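PDB 5UX5: BIFUNCTIONAL PROTEIN Proline utilization A (PutA) from Corynebacterium freiburgense, which catalyses the two-step oxidation of proline to glutamate, through an FAD-dependent proline dehydrogenase and an NAD-dependent aldehyde dehydrogenase joined in one chain. Local coordinates for residues 237-240 against 241-245; 735-738 against 739-743; 1007-1010 against 1011-1014. One frame throughout, in Å; residues are numbered along the deposited sequence.

Contact 1. Residues 237-240 against 241-245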
loop_
_atom_site.group_PDB
_atom_site.type_symbol
_atom_site.label_atom_id
_atom_site.label_comp_id
_atom_site.label_asym_id
_atom_site.label_seq_id
_atom_site.Cartn_x
_atom_site.Cartn_y
_atom_site.Cartn_z
ATOM N N LYS A 237 8.269 1.317 -13.136
ATOM C CA LYS A 237 8.922 0.090 -12.676
ATOM C C LYS A 237 9.306 -0.831 -13.847
ATOM O O LYS A 237 10.137 -1.740 -13.687
ATOM C CB LYS A 237 8.006 -0.632 -11.673
ATOM C CG LYS A 237 6.724 -1.239 -12.308
ATOM C CD LYS A 237 5.841 -2.039 -11.303
ATOM C CE LYS A 237 5.309 -3.357 -11.909
ATOM N NZ LYS A 237 4.084 -3.180 -12.735
ATOM N N ASP A 238 8.684 -0.639 -15.005
ATOM C CA ASP A 238 9.027 -1.389 -16.202
ATOM C C ASP A 238 10.341 -0.948 -16.830
ATOM O O ASP A 238 10.870 -1.673 -17.683
ATOM C CB ASP A 238 7.919 -1.224 -17.255
ATOM C CG ASP A 238 6.582 -1.742 -16.770
ATOM O OD1 ASP A 238 6.600 -2.506 -15.761
ATOM O OD2 ASP A 238 5.534 -1.390 -17.396
ATOM N N LEU A 239 10.887 0.191 -16.409
ATOM C CA LEU A 239 11.866 0.893 -17.226
ATOM C C LEU A 239 13.179 0.127 -17.345
ATOM O O LEU A 239 13.643 -0.165 -18.456
ATOM C CB LEU A 239 12.111 2.284 -16.672
ATOM C CG LEU A 239 13.150 2.981 -17.554
ATOM C CD1 LEU A 239 12.583 3.285 -18.944
ATOM C CD2 LEU A 239 13.656 4.197 -16.852
ATOM N N HIS A 240 13.837 -0.138 -16.220
ATOM C CA HIS A 240 15.161 -0.739 -16.323
ATOM C C HIS A 240 15.107 -2.228 -16.678
ATOM O O HIS A 240 15.979 -2.718 -17.411
ATOM C CB HIS A 240 15.951 -0.471 -15.054
ATOM C CG HIS A 240 16.260 0.974 -14.871
ATOM N ND1 HIS A 240 15.622 1.763 -13.940
ATOM C CD2 HIS A 240 17.093 1.797 -15.551
ATOM C CE1 HIS A 240 16.075 3.002 -14.024
ATOM N NE2 HIS A 240 16.964 3.051 -14.999
ATOM N N VAL A 241 14.110 -2.965 -16.179
ATOM C CA VAL A 241 14.031 -4.385 -16.490
ATOM C C VAL A 241 13.797 -4.588 -17.979
ATOM O O VAL A 241 14.307 -5.548 -18.571
ATOM C CB VAL A 241 12.937 -5.074 -15.665
ATOM C CG1 VAL A 241 11.607 -4.516 -16.043
ATOM C CG2 VAL A 241 12.942 -6.577 -15.951
ATOM N N THR A 242 12.994 -3.710 -18.598
ATOM C CA THR A 242 12.693 -3.868 -20.019
ATOM C C THR A 242 13.896 -3.513 -20.890
ATOM O O THR A 242 14.199 -4.231 -21.846
ATOM C CB THR A 242 11.487 -3.023 -20.414
ATOM O OG1 THR A 242 10.372 -3.342 -19.569
ATOM C CG2 THR A 242 11.120 -3.311 -21.851
ATOM N N ILE A 243 14.585 -2.403 -20.589
ATOM C CA ILE A 243 15.806 -2.069 -21.320
ATOM C C ILE A 243 16.818 -3.189 -21.171
ATOM O O ILE A 243 17.533 -3.539 -22.123
ATOM C CB ILE A 243 16.405 -0.746 -20.822
ATOM C CG1 ILE A 243 15.553 0.441 -21.207
ATOM C CG2 ILE A 243 17.820 -0.580 -21.335
ATOM C CD1 ILE A 243 15.895 1.622 -20.364
ATOM N N ARG A 244 16.927 -3.739 -19.958
ATOM C CA ARG A 244 17.871 -4.825 -19.735
ATOM C C ARG A 244 17.434 -6.080 -20.479
ATOM O O ARG A 244 18.262 -6.807 -21.046
ATOM C CB ARG A 244 18.007 -5.104 -18.249
ATOM C CG ARG A 244 18.991 -6.155 -17.958
ATOM C CD ARG A 244 19.202 -6.273 -16.506
ATOM N NE ARG A 244 19.846 -7.539 -16.188
ATOM C CZ ARG A 244 20.135 -7.928 -14.956
ATOM N NH1 ARG A 244 19.826 -7.140 -13.927
ATOM N NH2 ARG A 244 20.721 -9.095 -14.757
ATOM N N LEU A 245 16.139 -6.361 -20.470
ATOM C CA LEU A 245 15.633 -7.480 -21.246
ATOM C C LEU A 245 15.984 -7.306 -22.718
ATOM O O LEU A 245 16.547 -8.207 -23.342
ATOM C CB LEU A 245 14.121 -7.587 -21.034
ATOM C CG LEU A 245 13.271 -8.225 -22.113
ATOM C CD1 LEU A 245 13.608 -9.703 -22.183
ATOM C CD2 LEU A 245 11.807 -7.967 -21.786
#
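K237 meets the following helical turn through its backbone, with its carbonyl O near V241 CG1. Its NZ forms a salt bridge with E235. D238 comes next and carries the main polar link. Its carbonyl O takes two bonds from T242. The backbone N of T242 lies 3.1 Å from D238 O, with an N-H...O angle of 148°. T242 OG1 lies 2.6 Å from the same D238 O and donates to it. In the threonine, chi1 of -55° sets OG1 beside the backbone N, on the side of D238 O. The hydroxyl of this buried threonine thus has a partner within the helix. V241 CG1 also packs on D238 O, at 3.4 Å. The carboxylate of D238 points back along the chain, where OD2 accepts from E235 N. L239 accepts from I243 N at its carbonyl O, in a nearly straight bond of 170°. The two side chains lie alongside each other, and L239 CD1 touches I243 CD1 at 4.0 Å. H240 continues the i to i+4 pattern, with R244 N 2.9 Å from H240 O. The extended R244 chain leads its guanidinium off to E248 and D203. This stretch forms the N-terminal part of helix 239-251, the helix of the beta-alpha-beta unit that links parallel strands 228-232 and 260-265 of the proline dehydrogenase barrel. V241 and R244 pack on helix 202-221, T242 and L245 reach strand 228-232, and T242 also meets A190 of helix 190-193.

Contact 2. Residues 735-738 against 739-743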
loop_
_atom_site.group_PDB
_atom_site.type_symbol
_atom_site.label_atom_id
_atom_site.label_comp_id
_atom_site.label_asym_id
_atom_site.label_seq_id
_atom_site.Cartn_x
_atom_site.Cartn_y
_atom_site.Cartn_z
ATOM N N GLY A 735 -23.748 -12.396 -4.538
ATOM C CA GLY A 735 -24.196 -12.797 -5.856
ATOM C C GLY A 735 -23.061 -13.366 -6.683
ATOM O O GLY A 735 -22.195 -14.098 -6.182
ATOM N N ASP A 736 -23.072 -13.029 -7.974
ATOM C CA ASP A 736 -22.114 -13.525 -8.957
ATOM C C ASP A 736 -21.126 -12.415 -9.300
ATOM O O ASP A 736 -21.531 -11.323 -9.719
ATOM C CB ASP A 736 -22.841 -14.028 -10.209
ATOM C CG ASP A 736 -21.888 -14.404 -11.340
ATOM O OD1 ASP A 736 -21.081 -15.341 -11.159
ATOM O OD2 ASP A 736 -21.956 -13.781 -12.422
ATOM N N VAL A 737 -19.836 -12.689 -9.124
ATOM C CA VAL A 737 -18.805 -11.683 -9.331
ATOM C C VAL A 737 -17.947 -11.982 -10.565
ATOM O O VAL A 737 -16.849 -11.447 -10.702
ATOM C CB VAL A 737 -17.948 -11.508 -8.065
ATOM C CG1 VAL A 737 -18.740 -10.782 -7.000
ATOM C CG2 VAL A 737 -17.522 -12.859 -7.531
ATOM N N GLY A 738 -18.449 -12.785 -11.488
ATOM C CA GLY A 738 -17.796 -12.926 -12.790
ATOM C C GLY A 738 -16.356 -13.410 -12.749
ATOM O O GLY A 738 -16.039 -14.507 -12.273
ATOM N N ARG A 739 -15.457 -12.624 -13.322
ATOM C CA ARG A 739 -14.098 -13.124 -13.483
ATOM C C ARG A 739 -13.332 -13.224 -12.164
ATOM O O ARG A 739 -12.238 -13.805 -12.156
ATOM C CB ARG A 739 -13.353 -12.232 -14.474
ATOM C CG ARG A 739 -14.228 -11.784 -15.644
ATOM C CD ARG A 739 -13.395 -11.154 -16.754
ATOM N NE ARG A 739 -12.352 -10.278 -16.224
ATOM C CZ ARG A 739 -12.577 -9.040 -15.798
ATOM N NH1 ARG A 739 -13.802 -8.536 -15.836
ATOM N NH2 ARG A 739 -11.587 -8.300 -15.343
ATOM N N PHE A 740 -13.908 -12.729 -11.058
ATOM C CA PHE A 740 -13.190 -12.608 -9.791
ATOM C C PHE A 740 -12.512 -13.908 -9.382
ATOM O O PHE A 740 -11.305 -13.942 -9.132
ATOM C CB PHE A 740 -14.143 -12.151 -8.672
ATOM C CG PHE A 740 -13.467 -12.043 -7.328
ATOM C CD1 PHE A 740 -12.811 -10.867 -6.962
ATOM C CD2 PHE A 740 -13.446 -13.109 -6.453
ATOM C CE1 PHE A 740 -12.152 -10.759 -5.757
ATOM C CE2 PHE A 740 -12.781 -13.009 -5.243
ATOM C CZ PHE A 740 -12.130 -11.822 -4.896
ATOM N N THR A 741 -13.290 -14.987 -9.261
ATOM C CA THR A 741 -12.742 -16.199 -8.665
ATOM C C THR A 741 -11.651 -16.807 -9.539
ATOM O O THR A 741 -10.586 -17.187 -9.031
ATOM C CB THR A 741 -13.847 -17.215 -8.405
ATOM O OG1 THR A 741 -15.018 -16.541 -7.913
ATOM C CG2 THR A 741 -13.351 -18.223 -7.369
ATOM N N ASP A 742 -11.886 -16.897 -10.854
ATOM C CA ASP A 742 -10.840 -17.390 -11.744
ATOM C C ASP A 742 -9.554 -16.593 -11.554
ATOM O O ASP A 742 -8.471 -17.171 -11.389
ATOM C CB ASP A 742 -11.280 -17.300 -13.205
ATOM C CG ASP A 742 -12.220 -18.404 -13.629
ATOM O OD1 ASP A 742 -12.224 -19.528 -13.045
ATOM O OD2 ASP A 742 -12.948 -18.128 -14.608
ATOM N N GLN A 743 -9.657 -15.255 -11.578
ATOM C CA GLN A 743 -8.468 -14.408 -11.465
ATOM C C GLN A 743 -7.787 -14.554 -10.110
ATOM O O GLN A 743 -6.550 -14.569 -10.032
ATOM C CB GLN A 743 -8.831 -12.940 -11.706
ATOM C CG GLN A 743 -9.229 -12.633 -13.140
ATOM C CD GLN A 743 -8.036 -12.268 -13.997
ATOM O OE1 GLN A 743 -7.222 -13.130 -14.337
ATOM N NE2 GLN A 743 -7.922 -10.990 -14.352
#
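The first torsions of V737 and F740 set their side chains against each other across a turn. V737 CG2 lies between its own backbone N and carbonyl carbon, with CG1 on the N side. This turns the CG2 methyl onto F740, 3.6 Å from F740 CB. F740 CG is anti to its backbone N (chi1 178°), and the ring runs on beyond the valine. The two side chains point the same way and lie side by side. V737 CG2 also comes within 4.1 Å of F740 CG, reaching the root of the ring obliquely. The backbone makes a type II' beta turn from V737 to F740. F740 N donates to V737 O at 3.2 Å. The N-H...O angle is 164°, but the donor stands 40° out of the carbonyl plane. G738 holds the second position of the turn with a positive phi, as a type II' turn requires. R739 follows. Its chain bends at chi3, and NH2 forms a salt bridge with D707. The turn leads from the loop after strand 728-734 into helix 740-750 of the aldehyde dehydrogenase part. F740 is buried against A709 and V710 of helix 706-718, V731 and L733 of strand 728-734, and V700 of strand 696-700, which V737 also touches.

Contact 3. Residues 1007-1010 against 1011-1014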
loop_
_atom_site.group_PDB
_atom_site.type_symbol
_atom_site.label_atom_id
_atom_site.label_comp_id
_atom_site.label_asym_id
_atom_site.label_seq_id
_atom_site.Cartn_x
_atom_site.Cartn_y
_atom_site.Cartn_z
ATOM N N HIS A 1007 -21.193 -9.852 41.062
ATOM C CA HIS A 1007 -21.659 -11.166 40.616
ATOM C C HIS A 1007 -22.693 -11.085 39.496
ATOM O O HIS A 1007 -23.064 -12.119 38.935
ATOM C CB HIS A 1007 -22.206 -11.985 41.800
ATOM C CG HIS A 1007 -21.156 -12.347 42.808
ATOM N ND1 HIS A 1007 -20.836 -11.534 43.876
ATOM C CD2 HIS A 1007 -20.331 -13.421 42.891
ATOM C CE1 HIS A 1007 -19.865 -12.094 44.576
ATOM N NE2 HIS A 1007 -19.543 -13.241 44.001
ATOM N N GLU A 1008 -23.149 -9.887 39.132
ATOM C CA GLU A 1008 -23.921 -9.772 37.901
ATOM C C GLU A 1008 -22.997 -9.913 36.682
ATOM O O GLU A 1008 -21.946 -9.271 36.601
ATOM C CB GLU A 1008 -24.694 -8.448 37.867
ATOM C CG GLU A 1008 -25.771 -8.357 36.740
ATOM C CD GLU A 1008 -26.515 -7.000 36.690
ATOM O OE1 GLU A 1008 -26.504 -6.242 37.690
ATOM O OE2 GLU A 1008 -27.107 -6.691 35.633
ATOM N N TRP A 1009 -23.363 -10.805 35.769
ATOM C CA TRP A 1009 -22.618 -11.065 34.547
ATOM C C TRP A 1009 -22.656 -9.862 33.596
ATOM O O TRP A 1009 -23.591 -9.046 33.594
ATOM C CB TRP A 1009 -23.214 -12.289 33.858
ATOM C CG TRP A 1009 -22.689 -12.675 32.490
ATOM C CD1 TRP A 1009 -21.772 -13.642 32.218
ATOM C CD2 TRP A 1009 -23.108 -12.152 31.211
ATOM N NE1 TRP A 1009 -21.573 -13.748 30.857
ATOM C CE2 TRP A 1009 -22.382 -12.850 30.215
ATOM C CE3 TRP A 1009 -24.015 -11.153 30.813
ATOM C CZ2 TRP A 1009 -22.528 -12.583 28.844
ATOM C CZ3 TRP A 1009 -24.153 -10.880 29.446
ATOM C CH2 TRP A 1009 -23.411 -11.600 28.480
ATOM N N PHE A 1010 -21.638 -9.787 32.741
ATOM C CA PHE A 1010 -21.557 -8.786 31.686
ATOM C C PHE A 1010 -20.792 -9.399 30.517
ATOM O O PHE A 1010 -19.953 -10.282 30.728
ATOM C CB PHE A 1010 -20.884 -7.488 32.172
ATOM C CG PHE A 1010 -19.599 -7.705 32.923
ATOM C CD1 PHE A 1010 -18.387 -7.795 32.250
ATOM C CD2 PHE A 1010 -19.595 -7.815 34.312
ATOM C CE1 PHE A 1010 -17.190 -7.986 32.944
ATOM C CE2 PHE A 1010 -18.396 -8.011 35.011
ATOM C CZ PHE A 1010 -17.197 -8.094 34.321
ATOM N N PRO A 1011 -21.056 -8.962 29.289
ATOM C CA PRO A 1011 -20.538 -9.671 28.112
ATOM C C PRO A 1011 -19.041 -9.483 27.961
ATOM O O PRO A 1011 -18.459 -8.564 28.548
ATOM C CB PRO A 1011 -21.287 -9.007 26.944
ATOM C CG PRO A 1011 -22.366 -8.226 27.531
ATOM C CD PRO A 1011 -21.929 -7.845 28.903
ATOM N N PRO A 1012 -18.382 -10.322 27.167
ATOM C CA PRO A 1012 -16.967 -10.064 26.863
ATOM C C PRO A 1012 -16.787 -8.708 26.188
ATOM O O PRO A 1012 -17.625 -8.269 25.394
ATOM C CB PRO A 1012 -16.585 -11.223 25.927
ATOM C CG PRO A 1012 -17.559 -12.349 26.284
ATOM C CD PRO A 1012 -18.842 -11.645 26.685
ATOM N N HIS A 1013 -15.669 -8.057 26.512
ATOM C CA HIS A 1013 -15.219 -6.793 25.924
ATOM C C HIS A 1013 -16.082 -5.595 26.313
ATOM O O HIS A 1013 -16.082 -4.567 25.622
ATOM C CB HIS A 1013 -15.105 -6.918 24.403
ATOM C CG HIS A 1013 -14.431 -8.184 23.994
ATOM N ND1 HIS A 1013 -15.100 -9.217 23.369
ATOM C CD2 HIS A 1013 -13.176 -8.636 24.238
ATOM C CE1 HIS A 1013 -14.271 -10.230 23.189
ATOM N NE2 HIS A 1013 -13.103 -9.909 23.724
ATOM N N SER A 1014 -16.778 -5.691 27.438
ATOM C CA SER A 1014 -17.546 -4.574 27.947
ATOM C C SER A 1014 -16.627 -3.500 28.519
ATOM O O SER A 1014 -15.468 -3.745 28.880
ATOM C CB SER A 1014 -18.523 -5.053 29.018
ATOM O OG SER A 1014 -19.346 -6.054 28.492
#
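W1009 and P1011 cross at about a right angle, with the proline set over one face of the indole. P1011 N stands 3.6 Å above the indole plane, toward the rim of the ring. W1009 CH2 is 3.5 Å from P1011 CA and 3.7 Å from P1011 CG. P1011 thus packs over the rim of the six-membered ring, a contact of CH-pi character at most. The indole reaches forward because W1009 CG is anti to its backbone N (chi1 174°). P1012 adds a looser touch, its CD 4.4 Å from W1009 CZ2. The F1010 ring presents its edge to P1011 O, which lies near the ring plane, while F1010 CB packs on P1011 CD at 3.5 Å. No hydrogen bond joins 1007-1010 to 1011-1014. The polar link is inside the type II beta turn from P1011 to S1014, where S1014 OG donates to P1011 O at 2.7 Å from above the carbonyl plane. The loop joins strand 1000-1003 to strand 1015-1018. F1010 is buried against I1028, W1031 and N1035 of helix 1026-1035, and P1011 and S1014 rest on Y978 of strand 965-980.

The three contacts are all local and lie in series along the chain, but in separate parts of the fold. Contact 1 is partly buried in the proline dehydrogenase barrel, about 8 Å from the FAD at the side chain of D238. Contact 2 is a surface turn in the aldehyde dehydrogenase part, with F740 the one buried residue among those that touch. Contact 3 is partly buried and lies farthest out, about 60 Å from contact 1 between centres and on the opposite side of the chain's centre. No helix or strand is shared. Helical hydrogen bonds dominate contact 1, a single turn bond with apolar packing makes contact 2, and contact 3 relies on aromatic-proline packing.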